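Local coordinates for protein putative Transcriptional Regulator (Rhodococcus sp., PDB 2IA2) that probably regulates transcription as an IclR-family protein, binding DNA through a helix-turn-helix domain and probably sensing a small effector through its C-terminal domain, at residues Pro98-Leu103 with Thr254-Asp259; Ser114-Ala119 with Val153-Leu158; Met212-Arg217 with Ala225-Ser230. All coordinates share one frame; numbering follows the deposited sequence.

Overall arrangement
Within the C-terminal domain the chain first runs down helix 92-107, whose residues 98-103 pack against the last helix, 246-264; contact 1 thus closes the longest loop, with 150 residues between its segments. Both other contacts nest inside it. Contact 2 comes first: strand 110-117 is covered by helix 149-156 after an excursion through 120-127 and 142-144. Contact 3 follows in series as the hairpin of strands 209-217 and 223-232. Strand 223-232 pairs with 110-117, S114 O receiving A226 N, which links contacts 2 and 3. L100 against V227 and E257 bonded to R217 N join contact 1 to contact 3.

Contact 1 of 3, residues Pro98-Leu103 with Thr254-Asp259; sequences PHLEKL and TDIEQD
With CG anti to its carbonyl carbon (chi1 -63°) H99 sends its imidazole across to segment 254-259 of helix 246-264, and I256, whose CG1 is likewise anti to the carbonyl carbon, lays its longer branch alongside the base of that ring. H99 and I256 run side by side, pointing opposite ways, with H99 CB 3.6 Å from I256 CG1. Further out, H99 NE2 donates to D259 OD2 at 2.7 Å, with 159° at the hydrogen. The carboxylate oxygen sits in the imidazole plane, but the donor reaches it from above the carboxylate plane, the two flat groups being clearly turned against each other. The other nitrogen is tied through water: one molecule lies 3.0 Å from H99 ND1 and donates to D255 OD2. D255 also approaches the ring directly, its CB 3.7 Å from H99 ND1, while its backbone carbon stands over one face near the rim. Held at NE2 by D259 and at ND1 by the water, the ring is probably restrained from turning, and two nearby aspartates would probably favour a protonated imidazole. An alanine here is likely to leave D259 OD2 without this donor, cost the water its H99 partner and open a gap beside I256. L100 CD2 and I256 CD1 meet more loosely, 4.3 Å apart, on the flank where L100 also packs against V227 of the sheet; D259 touches P77 of the second subunit. The axes of segments 98-103 and 254-259 approach to 10.3 Å at 163°, nearly antiparallel. This is helix-helix packing with a His-carboxylate hydrogen bond, joining the first long helix of the IclR C-terminal domain, a GAF-like fold, to its last on one side of the central antiparallel sheet.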
# COMPACT_ATOMS: atom_id res chain seq x y z
N PRO A 98 -7.23 9.96 9.33
CA PRO A 98 -8.57 9.66 9.82
C PRO A 98 -8.55 9.11 11.27
O PRO A 98 -9.51 9.30 12.01
CB PRO A 98 -9.11 8.60 8.84
CG PRO A 98 -8.04 8.31 7.87
CD PRO A 98 -6.85 9.18 8.12
N HIS A 99 -7.47 8.49 11.67
CA HIS A 99 -7.36 7.94 12.98
C HIS A 99 -7.11 9.03 14.01
O HIS A 99 -7.65 9.00 15.04
CB HIS A 99 -6.29 6.87 13.05
CG HIS A 99 -6.57 5.69 12.18
ND1 HIS A 99 -7.60 4.82 12.42
CD2 HIS A 99 -5.97 5.25 11.07
CE1 HIS A 99 -7.62 3.90 11.49
NE2 HIS A 99 -6.63 4.13 10.66
N LEU A 100 -6.31 10.01 13.65
CA LEU A 100 -6.16 11.22 14.50
C LEU A 100 -7.45 11.95 14.64
O LEU A 100 -7.76 12.45 15.73
CB LEU A 100 -5.11 12.18 13.93
CG LEU A 100 -3.70 11.60 13.89
CD1 LEU A 100 -2.71 12.72 13.45
CD2 LEU A 100 -3.28 10.90 15.20
N GLU A 101 -8.22 12.03 13.55
CA GLU A 101 -9.47 12.77 13.59
C GLU A 101 -10.42 12.11 14.56
O GLU A 101 -11.03 12.80 15.37
CB GLU A 101 -10.17 12.91 12.24
CG GLU A 101 -9.47 13.80 11.24
CD GLU A 101 -9.55 15.31 11.57
OE1 GLU A 101 -10.42 15.80 12.36
OE2 GLU A 101 -8.69 16.01 10.99
N LYS A 102 -10.54 10.78 14.51
CA LYS A 102 -11.38 10.03 15.46
C LYS A 102 -10.90 10.20 16.89
O LYS A 102 -11.71 10.43 17.77
CB LYS A 102 -11.52 8.53 15.09
CG LYS A 102 -12.18 8.33 13.70
CD LYS A 102 -12.23 6.86 13.14
CE LYS A 102 -12.25 6.81 11.54
NZ LYS A 102 -10.95 6.21 10.83
N LEU A 103 -9.60 10.09 17.13
CA LEU A 103 -9.05 10.21 18.47
C LEU A 103 -9.36 11.60 19.03
O LEU A 103 -9.95 11.74 20.07
CB LEU A 103 -7.52 9.95 18.46
CG LEU A 103 -6.82 10.11 19.82
CD1 LEU A 103 -7.51 9.19 20.93
CD2 LEU A 103 -5.30 9.87 19.77
N THR A 254 -2.42 1.32 17.49
CA THR A 254 -2.59 0.01 16.89
C THR A 254 -3.45 0.04 15.58
O THR A 254 -3.15 -0.61 14.57
CB THR A 254 -3.12 -1.02 17.93
OG1 THR A 254 -4.48 -0.75 18.25
CG2 THR A 254 -2.36 -0.96 19.21
N ASP A 255 -4.52 0.83 15.60
CA ASP A 255 -5.29 1.05 14.37
C ASP A 255 -4.44 1.61 13.22
O ASP A 255 -4.65 1.22 12.08
CB ASP A 255 -6.41 2.08 14.61
CG ASP A 255 -7.48 1.57 15.56
OD1 ASP A 255 -7.52 0.35 15.83
OD2 ASP A 255 -8.29 2.40 16.01
N ILE A 256 -3.55 2.55 13.52
CA ILE A 256 -2.68 3.15 12.50
C ILE A 256 -1.66 2.11 11.98
O ILE A 256 -1.49 1.93 10.76
CB ILE A 256 -1.96 4.47 13.03
CG1 ILE A 256 -2.97 5.59 13.25
CG2 ILE A 256 -0.88 4.99 12.03
CD1 ILE A 256 -2.40 6.88 13.90
N GLU A 257 -1.05 1.38 12.90
CA GLU A 257 -0.16 0.25 12.57
C GLU A 257 -0.78 -0.74 11.62
O GLU A 257 -0.13 -1.18 10.68
CB GLU A 257 0.19 -0.56 13.83
CG GLU A 257 1.21 0.14 14.62
CD GLU A 257 1.65 -0.66 15.85
OE1 GLU A 257 0.96 -1.63 16.23
OE2 GLU A 257 2.68 -0.28 16.44
N GLN A 258 -2.01 -1.11 11.91
CA GLN A 258 -2.66 -2.18 11.17
C GLN A 258 -2.92 -1.68 9.76
O GLN A 258 -2.71 -2.40 8.82
CB GLN A 258 -3.97 -2.58 11.80
CG GLN A 258 -3.80 -3.30 13.10
CD GLN A 258 -5.09 -3.89 13.60
OE1 GLN A 258 -6.15 -3.79 12.94
NE2 GLN A 258 -5.02 -4.53 14.75
N ASP A 259 -3.37 -0.43 9.62
CA ASP A 259 -3.63 0.15 8.29
C ASP A 259 -2.35 0.31 7.50
O ASP A 259 -2.29 0.15 6.27
CB ASP A 259 -4.36 1.52 8.40
CG ASP A 259 -5.89 1.37 8.49
OD1 ASP A 259 -6.39 0.23 8.39
OD2 ASP A 259 -6.59 2.40 8.59
O HOH W 1 -9.02 4.59 15.00

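Contact 2 of 3, residues Ser114-Ala119 with Val153-Leu158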
# COMPACT_ATOMS: atom_id res chain seq x y z
N SER A 114 4.48 11.96 14.53
CA SER A 114 5.79 12.47 14.09
C SER A 114 6.73 11.34 13.75
O SER A 114 6.47 10.16 14.05
CB SER A 114 6.46 13.33 15.18
OG SER A 114 6.66 12.52 16.33
N ILE A 115 7.82 11.70 13.07
CA ILE A 115 8.86 10.74 12.76
C ILE A 115 10.17 11.34 13.23
O ILE A 115 10.22 12.53 13.53
CB ILE A 115 8.89 10.44 11.23
CG1 ILE A 115 9.21 11.73 10.45
CG2 ILE A 115 7.57 9.75 10.82
CD1 ILE A 115 9.52 11.53 9.03
N LEU A 116 11.22 10.53 13.29
CA LEU A 116 12.51 10.98 13.79
C LEU A 116 13.41 11.45 12.65
O LEU A 116 13.49 10.80 11.61
CB LEU A 116 13.20 9.86 14.58
CG LEU A 116 14.43 10.27 15.39
CD1 LEU A 116 14.05 11.21 16.52
CD2 LEU A 116 15.15 9.04 15.94
N ASP A 117 14.08 12.58 12.86
CA ASP A 117 15.09 13.05 11.92
C ASP A 117 16.36 13.48 12.65
O ASP A 117 16.44 14.60 13.16
CB ASP A 117 14.54 14.21 11.09
CG ASP A 117 15.46 14.59 9.94
OD1 ASP A 117 16.55 13.99 9.83
OD2 ASP A 117 15.10 15.49 9.16
N GLY A 118 17.34 12.59 12.70
CA GLY A 118 18.44 12.71 13.63
C GLY A 118 17.98 13.02 15.04
O GLY A 118 17.37 12.18 15.70
N ALA A 119 18.28 14.24 15.50
CA ALA A 119 18.13 14.57 16.91
C ALA A 119 16.77 15.19 17.20
O ALA A 119 16.44 15.50 18.35
CB ALA A 119 19.25 15.51 17.35
N VAL A 153 9.74 8.08 22.68
CA VAL A 153 9.22 6.90 21.98
C VAL A 153 10.09 6.52 20.78
O VAL A 153 10.40 5.33 20.56
CB VAL A 153 7.72 7.13 21.55
CG1 VAL A 153 7.26 6.07 20.56
CG2 VAL A 153 6.81 7.10 22.79
N LEU A 154 10.44 7.51 19.96
CA LEU A 154 11.23 7.24 18.75
C LEU A 154 12.65 6.78 19.12
O LEU A 154 13.16 5.82 18.51
CB LEU A 154 11.26 8.47 17.77
CG LEU A 154 9.87 8.69 17.11
CD1 LEU A 154 9.74 10.10 16.59
CD2 LEU A 154 9.63 7.67 15.96
N LEU A 155 13.26 7.47 20.09
CA LEU A 155 14.58 7.08 20.59
C LEU A 155 14.63 5.66 21.19
O LEU A 155 15.62 4.94 21.00
CB LEU A 155 15.06 8.08 21.62
CG LEU A 155 15.28 9.51 21.11
CD1 LEU A 155 15.61 10.45 22.29
CD2 LEU A 155 16.37 9.54 20.05
N ALA A 156 13.56 5.25 21.88
CA ALA A 156 13.47 3.90 22.43
C ALA A 156 13.49 2.86 21.30
O ALA A 156 13.87 1.69 21.52
CB ALA A 156 12.24 3.76 23.30
N GLY A 157 13.13 3.29 20.10
CA GLY A 157 13.08 2.41 18.94
C GLY A 157 14.42 2.23 18.27
O GLY A 157 14.57 1.36 17.48
N LEU A 158 15.42 3.06 18.58
CA LEU A 158 16.73 2.92 17.94
C LEU A 158 17.46 1.61 18.29
O LEU A 158 17.26 1.10 19.37
CB LEU A 158 17.63 4.10 18.34
CG LEU A 158 17.19 5.43 17.71
CD1 LEU A 158 18.07 6.53 18.20
CD2 LEU A 158 17.17 5.33 16.16
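L116 and L154 meet base to base, CB to CB at 4.0 Å, and from there the two side chains pass alongside, each heading for the other's segment. L154 is the bump that reaches the strand backbone: its CD1 lies against the peptide link between I115 and L116, 3.6 Å from L116 N, and touches S114 OG at 3.9 Å. That hydroxyl is buried by the methyl and has no hydrogen-bond partner in the model. This is helix-on-sheet packing in the GAF-like C-terminal domain, helix 149-156 covering one face of strand 110-117, and its cross-contacts are wholly van der Waals. L116 answers from the strand side. With CG anti to the backbone N (chi1 -168°), it lays CD1 against L154 CB and carries CD2 to the next two leucines, 4.3 Å from L155 CD2 and 4.2 Å from L158 CD2. The L116 tip therefore fits an apolar hollow lined by L154, L155 and L158. The neighbouring strand 120-127 widens the seat, I121 touching both S114 and L154. Behind the helix, L155 packs on I190 of helix 183-196 and on Y166 of helix 160-169.

Contact 3 of 3, residues Met212-Arg217 with Ala225-Ser230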
# COMPACT_ATOMS: atom_id res chain seq x y z
N MSE A 212 1.57 12.76 25.88
CA MSE A 212 1.78 11.31 26.00
C MSE A 212 1.82 10.68 24.62
O MSE A 212 1.09 11.12 23.74
CB MSE A 212 0.69 10.67 26.84
CG MSE A 212 -0.73 10.80 26.30
SE MSE A 212 -1.96 11.72 27.64
CE MSE A 212 -1.03 13.57 27.78
N ALA A 213 2.68 9.70 24.42
CA ALA A 213 2.91 9.16 23.08
C ALA A 213 3.07 7.65 23.10
O ALA A 213 3.44 7.06 24.12
CB ALA A 213 4.14 9.82 22.42
N ALA A 214 2.84 7.03 21.95
CA ALA A 214 2.93 5.60 21.81
C ALA A 214 3.60 5.34 20.45
O ALA A 214 3.50 6.17 19.53
CB ALA A 214 1.56 5.01 21.83
N PRO A 215 4.33 4.23 20.33
CA PRO A 215 4.92 3.85 19.05
C PRO A 215 3.94 3.41 17.98
O PRO A 215 2.88 2.78 18.24
CB PRO A 215 5.84 2.69 19.42
CG PRO A 215 5.15 2.07 20.70
CD PRO A 215 4.73 3.30 21.43
N ILE A 216 4.30 3.75 16.75
CA ILE A 216 3.69 3.13 15.61
C ILE A 216 4.78 2.27 14.95
O ILE A 216 5.84 2.79 14.53
CB ILE A 216 3.21 4.18 14.63
CG1 ILE A 216 2.02 4.95 15.21
CG2 ILE A 216 2.84 3.47 13.28
CD1 ILE A 216 1.82 6.26 14.49
N ARG A 217 4.53 0.97 14.87
CA ARG A 217 5.51 0.02 14.32
C ARG A 217 5.19 -0.39 12.92
O ARG A 217 4.02 -0.44 12.53
CB ARG A 217 5.64 -1.22 15.23
CG ARG A 217 5.99 -0.82 16.61
CD ARG A 217 6.10 -2.01 17.48
NE ARG A 217 7.08 -1.69 18.52
CZ ARG A 217 6.77 -1.44 19.78
NH1 ARG A 217 5.50 -1.50 20.16
NH2 ARG A 217 7.75 -1.17 20.67
N ALA A 225 7.15 5.53 13.64
CA ALA A 225 6.56 6.85 13.90
C ALA A 225 6.08 6.84 15.34
O ALA A 225 6.13 5.79 15.98
CB ALA A 225 5.37 7.10 12.91
N ALA A 226 5.63 7.98 15.85
CA ALA A 226 4.95 8.00 17.14
C ALA A 226 3.65 8.79 17.02
O ALA A 226 3.58 9.71 16.23
CB ALA A 226 5.84 8.63 18.16
N VAL A 227 2.66 8.49 17.84
CA VAL A 227 1.41 9.26 17.86
C VAL A 227 1.28 9.82 19.30
O VAL A 227 1.66 9.16 20.22
CB VAL A 227 0.20 8.35 17.46
CG1 VAL A 227 0.17 7.03 18.30
CG2 VAL A 227 -1.13 9.11 17.56
N ASN A 228 0.76 11.04 19.46
CA ASN A 228 0.59 11.62 20.77
C ASN A 228 -0.78 12.21 20.99
O ASN A 228 -1.59 12.32 20.06
CB ASN A 228 1.72 12.63 21.12
CG ASN A 228 1.42 14.07 20.72
OD1 ASN A 228 0.41 14.35 20.07
ND2 ASN A 228 2.30 15.02 21.12
N ILE A 229 -1.05 12.53 22.26
CA ILE A 229 -2.08 13.49 22.66
C ILE A 229 -1.28 14.55 23.43
O ILE A 229 -0.43 14.20 24.21
CB ILE A 229 -3.11 12.86 23.62
CG1 ILE A 229 -3.92 11.77 22.91
CG2 ILE A 229 -4.04 13.95 24.20
CD1 ILE A 229 -4.68 10.84 23.85
N SER A 230 -1.56 15.83 23.21
CA SER A 230 -0.88 16.87 23.97
C SER A 230 -1.94 17.72 24.66
O SER A 230 -2.99 18.03 24.07
CB SER A 230 -0.03 17.75 23.02
OG SER A 230 0.89 18.57 23.75
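M212 and I229, A214 and V227, and I216 and A225 form three antiparallel hydrogen-bonded pairs, each bonded in both directions. The A214 N to V227 O bond measures 3.0 Å. At the I216-A225 end the geometry changes: I216 N meets A225 O at 2.8 Å from above the carbonyl plane, whereas A225 N reaches I216 O on a lone pair in plane. Between these pairs A213 faces N228 in a non-hydrogen-bonded pair, their CA atoms 4.1 Å apart, and N228 CA lies 3.1 Å from M212 O in a CA-H...O contact. The strands form a beta hairpin, 209-217 with 223-232, in the antiparallel sheet of the GAF-like domain. On the face carrying M212, A214 and I216, the side chain of I216 lies athwart V227; I216 CD1 is 4.0 Å from both V227 CB and A225 CB. Selenomethionine M212 curls back through its outer torsions, resting CE 3.7 Å from I229 O. Helix 246-264 packs on this face, A253 against V227 and L249 against M212 and I229. On the other face, A213 meets M150 and V153 of helix 149-156. Edge to edge, strand 110-117 bonds to A226, N228 and S230, and C199 bonds to A213 from strand 199-202.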